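Local coordinates for capsular polysaccharide export system protein KpsC (Thermosulfurimonas dismutans, PDB 6MGD) that transfers Kdo in beta-2,7 linkage, probably in building the glycolipid that anchors capsular polysaccharides to the Gram-negative cell surface, at residues I156-Q161 with I194-H199; Y260-Y265 with Y275-R280; I17-P22 with M299-I304; L69-I74 with S84-L89. All blocks are in the same frame, centred on the assembly; numbering follows the deposited sequence.

Contact 1. Residues I156-Q161 with I194-H199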
loop_
_atom_site.group_PDB
_atom_site.type_symbol
_atom_site.label_atom_id
_atom_site.label_comp_id
_atom_site.label_asym_id
_atom_site.label_seq_id
_atom_site.Cartn_x
_atom_site.Cartn_y
_atom_site.Cartn_z
ATOM N N ILE A 156 16.484 -15.049 -4.444
ATOM C CA ILE A 156 15.983 -13.761 -3.976
ATOM C C ILE A 156 15.315 -13.048 -5.150
ATOM O O ILE A 156 15.866 -13.021 -6.256
ATOM C CB ILE A 156 17.107 -12.899 -3.366
ATOM C CG1 ILE A 156 17.610 -13.507 -2.055
ATOM C CG2 ILE A 156 16.628 -11.475 -3.118
ATOM C CD1 ILE A 156 18.605 -12.623 -1.309
ATOM N N VAL A 157 14.124 -12.492 -4.911
ATOM C CA VAL A 157 13.377 -11.738 -5.914
ATOM C C VAL A 157 13.266 -10.293 -5.448
ATOM O O VAL A 157 13.046 -10.025 -4.261
ATOM C CB VAL A 157 11.976 -12.340 -6.169
ATOM C CG1 VAL A 157 11.114 -12.276 -4.917
ATOM C CG2 VAL A 157 11.279 -11.645 -7.338
ATOM N N VAL A 158 13.436 -9.364 -6.383
ATOM C CA VAL A 158 13.359 -7.934 -6.099
ATOM C C VAL A 158 12.397 -7.285 -7.086
ATOM O O VAL A 158 12.705 -7.197 -8.282
ATOM C CB VAL A 158 14.747 -7.270 -6.163
ATOM C CG1 VAL A 158 14.622 -5.756 -6.059
ATOM C CG2 VAL A 158 15.652 -7.806 -5.063
ATOM N N PRO A 159 11.223 -6.830 -6.640
ATOM C CA PRO A 159 10.290 -6.143 -7.545
ATOM C C PRO A 159 10.664 -4.674 -7.668
ATOM O O PRO A 159 10.726 -3.952 -6.670
ATOM C CB PRO A 159 8.932 -6.325 -6.855
ATOM C CG PRO A 159 9.272 -6.421 -5.405
ATOM C CD PRO A 159 10.634 -7.072 -5.311
ATOM N N GLY A 160 10.928 -4.235 -8.895
ATOM C CA GLY A 160 11.206 -2.832 -9.123
ATOM C C GLY A 160 9.965 -1.974 -8.962
ATOM O O GLY A 160 8.834 -2.424 -9.143
ATOM N N GLN A 161 10.190 -0.712 -8.613
ATOM C CA GLN A 161 9.121 0.257 -8.445
ATOM C C GLN A 161 9.337 1.434 -9.385
ATOM O O GLN A 161 10.427 1.635 -9.926
ATOM C CB GLN A 161 9.044 0.770 -7.000
ATOM C CG GLN A 161 8.769 -0.293 -5.953
ATOM C CD GLN A 161 8.697 0.290 -4.554
ATOM O OE1 GLN A 161 9.207 -0.295 -3.597
ATOM N NE2 GLN A 161 8.060 1.451 -4.427
ATOM N N ILE A 194 19.876 -13.513 -7.445
ATOM C CA ILE A 194 19.001 -12.348 -7.430
ATOM C C ILE A 194 18.385 -12.194 -8.811
ATOM O O ILE A 194 19.103 -12.097 -9.814
ATOM C CB ILE A 194 19.764 -11.077 -7.020
ATOM C CG1 ILE A 194 20.417 -11.272 -5.650
ATOM C CG2 ILE A 194 18.825 -9.880 -7.007
ATOM C CD1 ILE A 194 21.214 -10.080 -5.176
ATOM N N VAL A 195 17.058 -12.178 -8.865
ATOM C CA VAL A 195 16.313 -11.935 -10.092
ATOM C C VAL A 195 15.519 -10.649 -9.902
ATOM O O VAL A 195 14.741 -10.528 -8.948
ATOM C CB VAL A 195 15.395 -13.115 -10.454
ATOM C CG1 VAL A 195 14.691 -13.651 -9.219
ATOM C CG2 VAL A 195 14.382 -12.696 -11.500
ATOM N N TYR A 196 15.727 -9.688 -10.797
ATOM C CA TYR A 196 15.086 -8.383 -10.709
ATOM C C TYR A 196 13.865 -8.359 -11.617
ATOM O O TYR A 196 13.985 -8.525 -12.837
ATOM C CB TYR A 196 16.056 -7.267 -11.091
ATOM C CG TYR A 196 15.428 -5.891 -11.120
ATOM C CD1 TYR A 196 14.965 -5.293 -9.955
ATOM C CD2 TYR A 196 15.310 -5.185 -12.310
ATOM C CE1 TYR A 196 14.397 -4.034 -9.973
ATOM C CE2 TYR A 196 14.743 -3.923 -12.339
ATOM C CZ TYR A 196 14.288 -3.354 -11.167
ATOM O OH TYR A 196 13.722 -2.100 -11.189
ATOM N N LYS A 197 12.692 -8.156 -11.019
ATOM C CA LYS A 197 11.458 -8.002 -11.771
ATOM C C LYS A 197 11.152 -6.517 -11.892
ATOM O O LYS A 197 10.640 -5.914 -10.936
ATOM C CB LYS A 197 10.305 -8.734 -11.084
ATOM C CG LYS A 197 8.995 -8.641 -11.837
ATOM C CD LYS A 197 7.833 -8.416 -10.889
ATOM C CE LYS A 197 6.512 -8.457 -11.636
ATOM N NZ LYS A 197 6.351 -9.737 -12.378
ATOM N N PRO A 198 11.443 -5.882 -13.023
ATOM C CA PRO A 198 11.189 -4.445 -13.142
ATOM C C PRO A 198 9.698 -4.148 -13.157
ATOM O O PRO A 198 8.880 -4.971 -13.575
ATOM C CB PRO A 198 11.842 -4.080 -14.479
ATOM C CG PRO A 198 11.784 -5.346 -15.269
ATOM C CD PRO A 198 11.965 -6.461 -14.272
ATOM N N HIS A 199 9.354 -2.958 -12.680
ATOM C CA HIS A 199 7.958 -2.554 -12.660
ATOM C C HIS A 199 7.433 -2.453 -14.091
ATOM O O HIS A 199 8.157 -2.005 -14.988
ATOM C CB HIS A 199 7.797 -1.215 -11.940
ATOM C CG HIS A 199 6.373 -0.853 -11.650
ATOM N ND1 HIS A 199 5.577 -0.184 -12.553
ATOM C CD2 HIS A 199 5.602 -1.075 -10.560
ATOM C CE1 HIS A 199 4.377 -0.006 -12.032
ATOM N NE2 HIS A 199 4.365 -0.537 -10.823
#
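I156 to G160 runs parallel to I194 to P198, joined by four backbone hydrogen bonds that alternate in direction. V195 N donates to I156 O and V158 N to V195 O; K197 N then reaches V158 O, and G160 N closes the series on K197 O at 2.7 Å, a nearly straight bond (169°). CA-H...O contacts fill in between, as from V157 CA to V195 O (3.5 Å).

Apolar packing differs on the two faces. On one, V158 CG1 sits in the plane of the Y196 ring, 3.9 Å from CD1. With CG anti to its own N (chi1 176°), Y196 extends along the strand until its OH lies 3.3 Å from G160 CA, where a side chain on G160 would collide with it. V157 and V195 share the other face. Beyond the strands, H199 CB lies against G160 O (3.2 Å), while H199 ND1 accepts from D201 N. Helix 178-188, in the connection between the strands, packs on I194 and Y196: a beta-alpha-beta crossover, consistent with a Rossmann-like domain of a GT-B enzyme.

Contact 2. Residues Y260-Y265 with Y275-R280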
loop_
_atom_site.group_PDB
_atom_site.type_symbol
_atom_site.label_atom_id
_atom_site.label_comp_id
_atom_site.label_asym_id
_atom_site.label_seq_id
_atom_site.Cartn_x
_atom_site.Cartn_y
_atom_site.Cartn_z
ATOM N N TYR A 260 13.889 -2.898 2.653
ATOM C CA TYR A 260 14.977 -1.932 2.617
ATOM C C TYR A 260 14.500 -0.502 2.822
ATOM O O TYR A 260 15.333 0.403 2.935
ATOM C CB TYR A 260 15.744 -2.049 1.293
ATOM C CG TYR A 260 16.526 -3.341 1.165
ATOM C CD1 TYR A 260 15.880 -4.543 0.900
ATOM C CD2 TYR A 260 17.908 -3.359 1.314
ATOM C CE1 TYR A 260 16.584 -5.724 0.789
ATOM C CE2 TYR A 260 18.624 -4.538 1.201
ATOM C CZ TYR A 260 17.954 -5.719 0.937
ATOM O OH TYR A 260 18.653 -6.900 0.822
ATOM N N GLY A 261 13.189 -0.283 2.863
ATOM C CA GLY A 261 12.610 0.987 3.249
ATOM C C GLY A 261 11.703 0.808 4.450
ATOM O O GLY A 261 11.982 -0.030 5.313
ATOM N N HIS A 262 10.609 1.566 4.518
ATOM C CA HIS A 262 9.658 1.484 5.628
ATOM C C HIS A 262 8.230 1.462 5.099
ATOM O O HIS A 262 7.474 2.427 5.275
ATOM C CB HIS A 262 9.848 2.646 6.602
ATOM C CG HIS A 262 11.096 2.556 7.422
ATOM N ND1 HIS A 262 11.767 3.670 7.880
ATOM C CD2 HIS A 262 11.788 1.485 7.878
ATOM C CE1 HIS A 262 12.823 3.288 8.576
ATOM N NE2 HIS A 262 12.860 1.969 8.589
ATOM N N PRO A 263 7.820 0.369 4.455
ATOM C CA PRO A 263 6.427 0.254 4.013
ATOM C C PRO A 263 5.495 0.098 5.203
ATOM O O PRO A 263 5.923 -0.029 6.356
ATOM C CB PRO A 263 6.430 -1.000 3.136
ATOM C CG PRO A 263 7.569 -1.808 3.652
ATOM C CD PRO A 263 8.617 -0.814 4.078
ATOM N N PHE A 264 4.192 0.094 4.908
ATOM C CA PHE A 264 3.188 0.062 5.967
ATOM C C PHE A 264 3.239 -1.227 6.776
ATOM O O PHE A 264 2.783 -1.239 7.924
ATOM C CB PHE A 264 1.787 0.268 5.375
ATOM C CG PHE A 264 1.214 -0.949 4.684
ATOM C CD1 PHE A 264 1.382 -1.134 3.321
ATOM C CD2 PHE A 264 0.477 -1.891 5.393
ATOM C CE1 PHE A 264 0.845 -2.245 2.682
ATOM C CE2 PHE A 264 -0.057 -3.004 4.762
ATOM C CZ PHE A 264 0.123 -3.181 3.406
ATOM N N TYR A 265 3.779 -2.304 6.209
ATOM C CA TYR A 265 3.867 -3.584 6.893
ATOM C C TYR A 265 5.214 -3.802 7.569
ATOM O O TYR A 265 5.443 -4.878 8.128
ATOM C CB TYR A 265 3.580 -4.732 5.912
ATOM C CG TYR A 265 4.355 -4.655 4.612
ATOM C CD1 TYR A 265 3.863 -3.940 3.527
ATOM C CD2 TYR A 265 5.577 -5.301 4.470
ATOM C CE1 TYR A 265 4.566 -3.864 2.340
ATOM C CE2 TYR A 265 6.287 -5.231 3.286
ATOM C CZ TYR A 265 5.777 -4.512 2.225
ATOM O OH TYR A 265 6.479 -4.438 1.045
ATOM N N TYR A 275 16.711 -1.113 7.688
ATOM C CA TYR A 275 16.783 0.072 8.529
ATOM C C TYR A 275 15.626 0.068 9.511
ATOM O O TYR A 275 14.470 -0.076 9.091
ATOM C CB TYR A 275 16.742 1.336 7.675
ATOM C CG TYR A 275 17.733 1.320 6.532
ATOM C CD1 TYR A 275 19.097 1.442 6.766
ATOM C CD2 TYR A 275 17.305 1.184 5.218
ATOM C CE1 TYR A 275 20.006 1.424 5.725
ATOM C CE2 TYR A 275 18.207 1.167 4.170
ATOM C CZ TYR A 275 19.556 1.288 4.428
ATOM O OH TYR A 275 20.455 1.271 3.388
ATOM N N PRO A 276 15.883 0.205 10.811
ATOM C CA PRO A 276 14.795 0.103 11.790
ATOM C C PRO A 276 13.812 1.252 11.655
ATOM O O PRO A 276 14.182 2.381 11.320
ATOM C CB PRO A 276 15.521 0.155 13.142
ATOM C CG PRO A 276 16.980 -0.051 12.830
ATOM C CD PRO A 276 17.181 0.474 11.448
ATOM N N HIS A 277 12.544 0.955 11.922
ATOM C CA HIS A 277 11.537 2.007 11.874
ATOM C C HIS A 277 11.606 2.842 13.148
ATOM O O HIS A 277 11.560 2.286 14.250
ATOM C CB HIS A 277 10.136 1.430 11.702
ATOM C CG HIS A 277 9.124 2.446 11.271
ATOM N ND1 HIS A 277 8.610 3.395 12.128
ATOM C CD2 HIS A 277 8.549 2.676 10.066
ATOM C CE1 HIS A 277 7.753 4.159 11.474
ATOM N NE2 HIS A 277 7.700 3.745 10.221
ATOM N N PRO A 278 11.709 4.170 13.037
ATOM C CA PRO A 278 11.923 5.003 14.232
ATOM C C PRO A 278 10.724 5.089 15.161
ATOM O O PRO A 278 10.853 5.677 16.243
ATOM C CB PRO A 278 12.249 6.386 13.645
ATOM C CG PRO A 278 12.550 6.149 12.190
ATOM C CD PRO A 278 11.750 4.956 11.795
ATOM N N ARG A 279 9.569 4.536 14.787
ATOM C CA ARG A 279 8.346 4.766 15.540
ATOM C C ARG A 279 7.529 3.513 15.823
ATOM O O ARG A 279 6.430 3.630 16.374
ATOM C CB ARG A 279 7.452 5.774 14.800
ATOM C CG ARG A 279 8.044 7.166 14.656
ATOM C CD ARG A 279 7.143 8.067 13.821
ATOM N NE ARG A 279 5.755 8.006 14.267
ATOM C CZ ARG A 279 4.787 7.369 13.614
ATOM N NH1 ARG A 279 3.553 7.358 14.097
ATOM N NH2 ARG A 279 5.055 6.747 12.474
ATOM N N ARG A 280 8.018 2.326 15.472
ATOM C CA ARG A 280 7.248 1.097 15.619
ATOM C C ARG A 280 7.999 0.125 16.518
ATOM O O ARG A 280 9.138 -0.250 16.220
ATOM C CB ARG A 280 6.964 0.468 14.253
ATOM C CG ARG A 280 6.112 1.350 13.353
ATOM C CD ARG A 280 5.889 0.727 11.987
ATOM N NE ARG A 280 5.406 1.711 11.020
ATOM C CZ ARG A 280 5.256 1.475 9.721
ATOM N NH1 ARG A 280 5.548 0.280 9.221
ATOM N NH2 ARG A 280 4.815 2.434 8.918
HETATM O O HOH W 1 14.187 -1.126 6.500
#
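H262 holds its CG anti to the carbonyl carbon (chi1 -72°), which sends the imidazole across to Y275-H277, while R280, extended from CG to NE, carries its guanidinium back to P263. H262 NE2 donates to Y275 O at 2.7 Å; the acceptor lies in the imidazole plane, but the donor stands well above the carbonyl plane. H277 CA covers one face of the H262 ring, 3.9 Å from its centroid, and the H277 ring turns its edge to H262 in an edge-to-face pair with planes at 52°. P278 CD adds a contact at H262 CE1 (3.8 Å). A leucine in place of H262 would probably leave Y275 O without its N-H donor and H277 without the aromatic face it packs on.

R280 NH1 meets P263 O in the carbonyl plane at 2.9 Å and also donates to A266 O, so one nitrogen ties down two backbone carbonyls. At the other end Y275 presents its ring edge to Y260 O, and a water links Y275 N with G261 O. These loops follow parallel strands 257-259 and 272-273, and F264 stacks on F73, in the loop after strand 64-71 of the mixed sheet, a position consistent with the interdomain cleft of GT-B glycosyltransferases.

Contact 3. Residues I17-P22 with M299-I304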
loop_
_atom_site.group_PDB
_atom_site.type_symbol
_atom_site.label_atom_id
_atom_site.label_comp_id
_atom_site.label_asym_id
_atom_site.label_seq_id
_atom_site.Cartn_x
_atom_site.Cartn_y
_atom_site.Cartn_z
ATOM N N ILE A 17 -15.006 8.933 -6.206
ATOM C CA ILE A 17 -15.001 9.207 -4.772
ATOM C C ILE A 17 -16.426 9.287 -4.239
ATOM O O ILE A 17 -16.709 8.855 -3.115
ATOM C CB ILE A 17 -14.209 10.495 -4.485
ATOM C CG1 ILE A 17 -12.732 10.287 -4.822
ATOM C CG2 ILE A 17 -14.369 10.912 -3.037
ATOM C CD1 ILE A 17 -12.126 9.069 -4.173
ATOM N N LYS A 18 -17.347 9.817 -5.046
ATOM C CA LYS A 18 -18.730 9.956 -4.609
ATOM C C LYS A 18 -19.384 8.611 -4.319
ATOM O O LYS A 18 -20.374 8.563 -3.582
ATOM C CB LYS A 18 -19.525 10.728 -5.660
ATOM C CG LYS A 18 -20.789 11.378 -5.124
ATOM C CD LYS A 18 -21.316 12.426 -6.090
ATOM C CE LYS A 18 -20.260 13.481 -6.385
ATOM N NZ LYS A 18 -20.763 14.542 -7.304
ATOM N N ARG A 19 -18.855 7.519 -4.877
ATOM C CA ARG A 19 -19.341 6.194 -4.508
ATOM C C ARG A 19 -19.097 5.916 -3.031
ATOM O O ARG A 19 -19.934 5.302 -2.357
ATOM C CB ARG A 19 -18.667 5.125 -5.369
ATOM C CG ARG A 19 -18.910 5.277 -6.859
ATOM C CD ARG A 19 -18.060 4.308 -7.663
ATOM N NE ARG A 19 -18.102 2.955 -7.115
ATOM C CZ ARG A 19 -19.082 2.084 -7.336
ATOM N NH1 ARG A 19 -19.030 0.878 -6.791
ATOM N NH2 ARG A 19 -20.119 2.421 -8.093
ATOM N N PHE A 20 -17.954 6.362 -2.509
ATOM C CA PHE A 20 -17.611 6.158 -1.108
ATOM C C PHE A 20 -18.059 7.311 -0.224
ATOM O O PHE A 20 -18.388 7.093 0.948
ATOM C CB PHE A 20 -16.100 5.951 -0.965
ATOM C CG PHE A 20 -15.575 4.786 -1.754
ATOM C CD1 PHE A 20 -15.282 4.919 -3.101
ATOM C CD2 PHE A 20 -15.377 3.557 -1.149
ATOM C CE1 PHE A 20 -14.805 3.846 -3.832
ATOM C CE2 PHE A 20 -14.900 2.479 -1.873
ATOM C CZ PHE A 20 -14.613 2.624 -3.217
ATOM N N PHE A 21 -18.085 8.531 -0.761
ATOM C CA PHE A 21 -18.569 9.712 -0.049
ATOM C C PHE A 21 -19.721 10.302 -0.852
ATOM O O PHE A 21 -19.508 11.172 -1.711
ATOM C CB PHE A 21 -17.453 10.736 0.152
ATOM C CG PHE A 21 -16.277 10.206 0.918
ATOM C CD1 PHE A 21 -16.246 10.273 2.301
ATOM C CD2 PHE A 21 -15.198 9.645 0.254
ATOM C CE1 PHE A 21 -15.163 9.788 3.010
ATOM C CE2 PHE A 21 -14.111 9.159 0.957
ATOM C CZ PHE A 21 -14.094 9.230 2.337
ATOM N N PRO A 22 -20.958 9.858 -0.612
ATOM C CA PRO A 22 -22.092 10.388 -1.384
ATOM C C PRO A 22 -22.422 11.838 -1.076
ATOM O O PRO A 22 -23.225 12.436 -1.805
ATOM C CB PRO A 22 -23.249 9.462 -0.983
ATOM C CG PRO A 22 -22.881 8.984 0.381
ATOM C CD PRO A 22 -21.380 8.857 0.382
ATOM N N MET A 299 -12.110 1.174 2.957
ATOM C CA MET A 299 -13.524 1.018 2.659
ATOM C C MET A 299 -13.708 0.060 1.486
ATOM O O MET A 299 -12.795 -0.166 0.688
ATOM C CB MET A 299 -14.165 2.371 2.338
ATOM C CG MET A 299 -14.169 3.350 3.498
ATOM S SD MET A 299 -14.813 4.979 3.056
ATOM C CE MET A 299 -13.604 5.503 1.845
ATOM N N TYR A 300 -14.905 -0.516 1.397
ATOM C CA TYR A 300 -15.256 -1.407 0.298
ATOM C C TYR A 300 -16.684 -1.115 -0.135
ATOM O O TYR A 300 -17.599 -1.132 0.692
ATOM C CB TYR A 300 -15.118 -2.882 0.698
ATOM C CG TYR A 300 -13.718 -3.305 1.094
ATOM C CD1 TYR A 300 -13.325 -3.313 2.427
ATOM C CD2 TYR A 300 -12.795 -3.708 0.137
ATOM C CE1 TYR A 300 -12.049 -3.704 2.796
ATOM C CE2 TYR A 300 -11.515 -4.101 0.495
ATOM C CZ TYR A 300 -11.148 -4.096 1.827
ATOM O OH TYR A 300 -9.875 -4.484 2.190
ATOM N N VAL A 301 -16.868 -0.847 -1.425
ATOM C CA VAL A 301 -18.184 -0.595 -2.005
ATOM C C VAL A 301 -18.396 -1.567 -3.155
ATOM O O VAL A 301 -17.522 -1.718 -4.015
ATOM C CB VAL A 301 -18.330 0.861 -2.489
ATOM C CG1 VAL A 301 -19.561 1.010 -3.375
ATOM C CG2 VAL A 301 -18.416 1.805 -1.300
ATOM N N SER A 302 -19.554 -2.223 -3.167
ATOM C CA SER A 302 -19.857 -3.212 -4.193
ATOM C C SER A 302 -19.882 -2.580 -5.579
ATOM O O SER A 302 -20.417 -1.486 -5.772
ATOM C CB SER A 302 -21.205 -3.873 -3.901
ATOM O OG SER A 302 -21.623 -4.672 -4.993
ATOM N N LEU A 303 -19.302 -3.286 -6.553
ATOM C CA LEU A 303 -19.335 -2.814 -7.931
ATOM C C LEU A 303 -20.705 -2.989 -8.572
ATOM O O LEU A 303 -20.998 -2.316 -9.565
ATOM C CB LEU A 303 -18.288 -3.550 -8.769
ATOM C CG LEU A 303 -16.825 -3.474 -8.335
ATOM C CD1 LEU A 303 -15.972 -4.379 -9.211
ATOM C CD2 LEU A 303 -16.315 -2.042 -8.390
ATOM N N ILE A 304 -21.549 -3.864 -8.027
ATOM C CA ILE A 304 -22.812 -4.213 -8.667
ATOM C C ILE A 304 -23.920 -3.265 -8.225
ATOM O O ILE A 304 -24.581 -2.638 -9.060
ATOM C CB ILE A 304 -23.192 -5.676 -8.375
ATOM C CG1 ILE A 304 -22.173 -6.629 -9.004
ATOM C CG2 ILE A 304 -24.597 -5.976 -8.889
ATOM C CD1 ILE A 304 -22.577 -8.086 -8.932
#
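Helix-on-sheet packing of an alpha/beta domain brings F20, on helix 11-20, against V301, just past the outermost strand 298-300 of the mixed sheet. The two side chains meet at a slant: V301 CG2 touches the F20 ring at CD2, 3.5 Å away, and again at CE2, while M299 CB approaches the same ring atom, CD2, at 3.9 Å. M299 then reaches past F20. Its chain bends at the last torsion (chi3 -63°) and places CE against both phenylalanines, 3.8 Å from F20 CB and equally far from F21 CZ. The sulfur makes a Met-aromatic contact with F21, SD lying 5.0 Å from the ring centroid in an oblique approach; F21 itself also meets F4. With an alanine in place of F20, the V301 methyl and M299 CB would probably lose the ring as their shared partner, opening a gap between helix and strand.

Polar contact is confined to the flank. R19, bent at chi3, brings NH1 to 3.5 Å from V301 CG1, at a slant, and gives a weak hydrogen bond to S302 O at 2.9 Å. S302 OG accepts from I304 N in an ST turn and is bonded to E317 on helix 311-322. A late chain segment thus completes the sheet that the N terminus begins, consistent with the C-terminal return to the N-terminal domain seen in GT-B enzymes.

Contact 4. Residues L69-I74 with S84-L89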
loop_
_atom_site.group_PDB
_atom_site.type_symbol
_atom_site.label_atom_id
_atom_site.label_comp_id
_atom_site.label_asym_id
_atom_site.label_seq_id
_atom_site.Cartn_x
_atom_site.Cartn_y
_atom_site.Cartn_z
ATOM N N LEU A 69 -6.684 10.351 0.723
ATOM C CA LEU A 69 -7.239 9.207 0.016
ATOM C C LEU A 69 -6.166 8.484 -0.788
ATOM O O LEU A 69 -5.133 9.051 -1.152
ATOM C CB LEU A 69 -8.378 9.643 -0.911
ATOM C CG LEU A 69 -9.544 10.394 -0.263
ATOM C CD1 LEU A 69 -10.622 10.704 -1.286
ATOM C CD2 LEU A 69 -10.121 9.597 0.893
ATOM N N GLU A 70 -6.437 7.213 -1.071
ATOM C CA GLU A 70 -5.556 6.366 -1.861
ATOM C C GLU A 70 -6.323 5.100 -2.216
ATOM O O GLU A 70 -7.303 4.745 -1.552
ATOM C CB GLU A 70 -4.262 6.035 -1.103
ATOM C CG GLU A 70 -3.165 5.395 -1.942
ATOM C CD GLU A 70 -2.932 6.114 -3.256
ATOM O OE1 GLU A 70 -3.498 5.677 -4.283
ATOM O OE2 GLU A 70 -2.190 7.118 -3.264
ATOM N N ASP A 71 -5.879 4.435 -3.280
ATOM C CA ASP A 71 -6.508 3.187 -3.691
ATOM C C ASP A 71 -6.371 2.135 -2.597
ATOM O O ASP A 71 -5.445 2.166 -1.782
ATOM C CB ASP A 71 -5.886 2.678 -4.993
ATOM C CG ASP A 71 -6.198 3.574 -6.176
ATOM O OD1 ASP A 71 -7.313 4.137 -6.219
ATOM O OD2 ASP A 71 -5.329 3.716 -7.062
ATOM N N GLY A 72 -7.311 1.196 -2.583
ATOM C CA GLY A 72 -7.307 0.140 -1.596
ATOM C C GLY A 72 -6.174 -0.844 -1.820
ATOM O O GLY A 72 -5.362 -0.729 -2.737
ATOM N N PHE A 73 -6.127 -1.843 -0.942
ATOM C CA PHE A 73 -5.123 -2.893 -1.052
ATOM C C PHE A 73 -5.615 -4.104 -1.832
ATOM O O PHE A 73 -4.831 -4.711 -2.570
ATOM C CB PHE A 73 -4.668 -3.335 0.341
ATOM C CG PHE A 73 -3.948 -2.271 1.114
ATOM C CD1 PHE A 73 -3.093 -1.387 0.475
ATOM C CD2 PHE A 73 -4.126 -2.151 2.483
ATOM C CE1 PHE A 73 -2.426 -0.404 1.189
ATOM C CE2 PHE A 73 -3.464 -1.172 3.201
ATOM C CZ PHE A 73 -2.612 -0.298 2.554
ATOM N N ILE A 74 -6.893 -4.465 -1.697
ATOM C CA ILE A 74 -7.394 -5.691 -2.317
ATOM C C ILE A 74 -7.547 -5.523 -3.824
ATOM O O ILE A 74 -7.252 -6.443 -4.597
ATOM C CB ILE A 74 -8.713 -6.122 -1.651
ATOM C CG1 ILE A 74 -8.417 -6.889 -0.363
ATOM C CG2 ILE A 74 -9.557 -6.968 -2.595
ATOM C CD1 ILE A 74 -9.645 -7.436 0.316
ATOM N N SER A 84 -9.997 -1.306 -12.012
ATOM C CA SER A 84 -10.123 -0.126 -12.860
ATOM C C SER A 84 -11.103 0.863 -12.236
ATOM O O SER A 84 -10.761 2.021 -11.996
ATOM C CB SER A 84 -10.566 -0.524 -14.266
ATOM O OG SER A 84 -9.695 -1.504 -14.804
ATOM N N ILE A 85 -12.325 0.405 -11.984
ATOM C CA ILE A 85 -13.258 1.100 -11.098
ATOM C C ILE A 85 -13.056 0.541 -9.705
ATOM O O ILE A 85 -13.402 -0.632 -9.457
ATOM C CB ILE A 85 -14.712 0.953 -11.574
ATOM C CG1 ILE A 85 -15.689 1.399 -10.481
ATOM C CG2 ILE A 85 -14.996 -0.467 -12.069
ATOM C CD1 ILE A 85 -15.587 2.874 -10.130
ATOM N N PRO A 86 -12.481 1.294 -8.767
ATOM C CA PRO A 86 -12.021 0.701 -7.510
ATOM C C PRO A 86 -13.164 0.107 -6.698
ATOM O O PRO A 86 -14.232 0.705 -6.557
ATOM C CB PRO A 86 -11.366 1.878 -6.775
ATOM C CG PRO A 86 -11.036 2.866 -7.850
ATOM C CD PRO A 86 -12.124 2.723 -8.869
ATOM N N ILE A 87 -12.925 -1.093 -6.171
ATOM C CA ILE A 87 -13.833 -1.673 -5.190
ATOM C C ILE A 87 -13.436 -1.286 -3.772
ATOM O O ILE A 87 -14.276 -1.340 -2.862
ATOM C CB ILE A 87 -13.895 -3.205 -5.339
ATOM C CG1 ILE A 87 -15.152 -3.762 -4.671
ATOM C CG2 ILE A 87 -12.648 -3.855 -4.754
ATOM C CD1 ILE A 87 -15.398 -5.227 -4.953
ATOM N N SER A 88 -12.187 -0.877 -3.561
ATOM C CA SER A 88 -11.688 -0.494 -2.249
ATOM C C SER A 88 -11.099 0.906 -2.314
ATOM O O SER A 88 -10.462 1.278 -3.304
ATOM C CB SER A 88 -10.630 -1.482 -1.749
ATOM O OG SER A 88 -10.278 -1.212 -0.403
ATOM N N LEU A 89 -11.318 1.678 -1.253
ATOM C CA LEU A 89 -10.755 3.013 -1.128
ATOM C C LEU A 89 -10.211 3.187 0.281
ATOM O O LEU A 89 -10.788 2.674 1.245
ATOM C CB LEU A 89 -11.797 4.100 -1.426
ATOM C CG LEU A 89 -11.282 5.540 -1.451
ATOM C CD1 LEU A 89 -10.318 5.740 -2.609
ATOM C CD2 LEU A 89 -12.435 6.526 -1.525
HETATM O O HOH W 2 -8.428 -2.906 0.058
#
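L89, S88 and G72 carry most of this contact. L89 leans its side chain over the neighbouring strand: with CG anti to the backbone N (chi1 -175°), it lays CD1 against E70 O at 3.3 Å, an apolar methyl on a carbonyl oxygen. Its backbone forms an antiparallel non-hydrogen-bonded pair with D71, the two side chains diverging.

One residue further, G72 N donates to S88 O at 3.2 Å. The bond is bent (137° at the hydrogen), and the donor stands above the carbonyl plane. S88 turns its side chain toward G72, OG lying 3.5 Å from G72 CA, where a CB on the glycine would run into the hydroxyl. The same OG is bonded to M299 O on strand 298-300 and to a water at 2.6 Å; that water also accepts from I74 N (2.8 Å), so hydroxyl and water together connect the loop after strand 64-71 to strand 298-300, on the far side of strand 88-92. E70 folds its carboxylate back, OE1 accepting from D71 N at 2.9 Å. Strands 64-71 and 88-92 separate here into a partly unmodelled connection, an antiparallel junction within the mixed sheet, consistent with the N-terminal domain of a GT-B enzyme.

How the contacts relate
From the N terminus, the first segment to appear, 17-22, waits for the last, 299-304, so contact 3 encloses the other three. Inside that long span contact 4 closes a short loop between two strands, then contact 1 joins adjacent parallel strands, and contact 2 pairs two later loops; these three follow in series and none cross. Contacts 3 and 4 share the mixed sheet, their centres about 9 Å apart, with L303 packing on I85. Contact 1 belongs to the parallel sheet, its centre about 34 Å from that of contact 3. Contact 2 follows the last strands of the parallel sheet and touches contact 4 through F264 CE1 and F73 CZ, 4.0 Å apart.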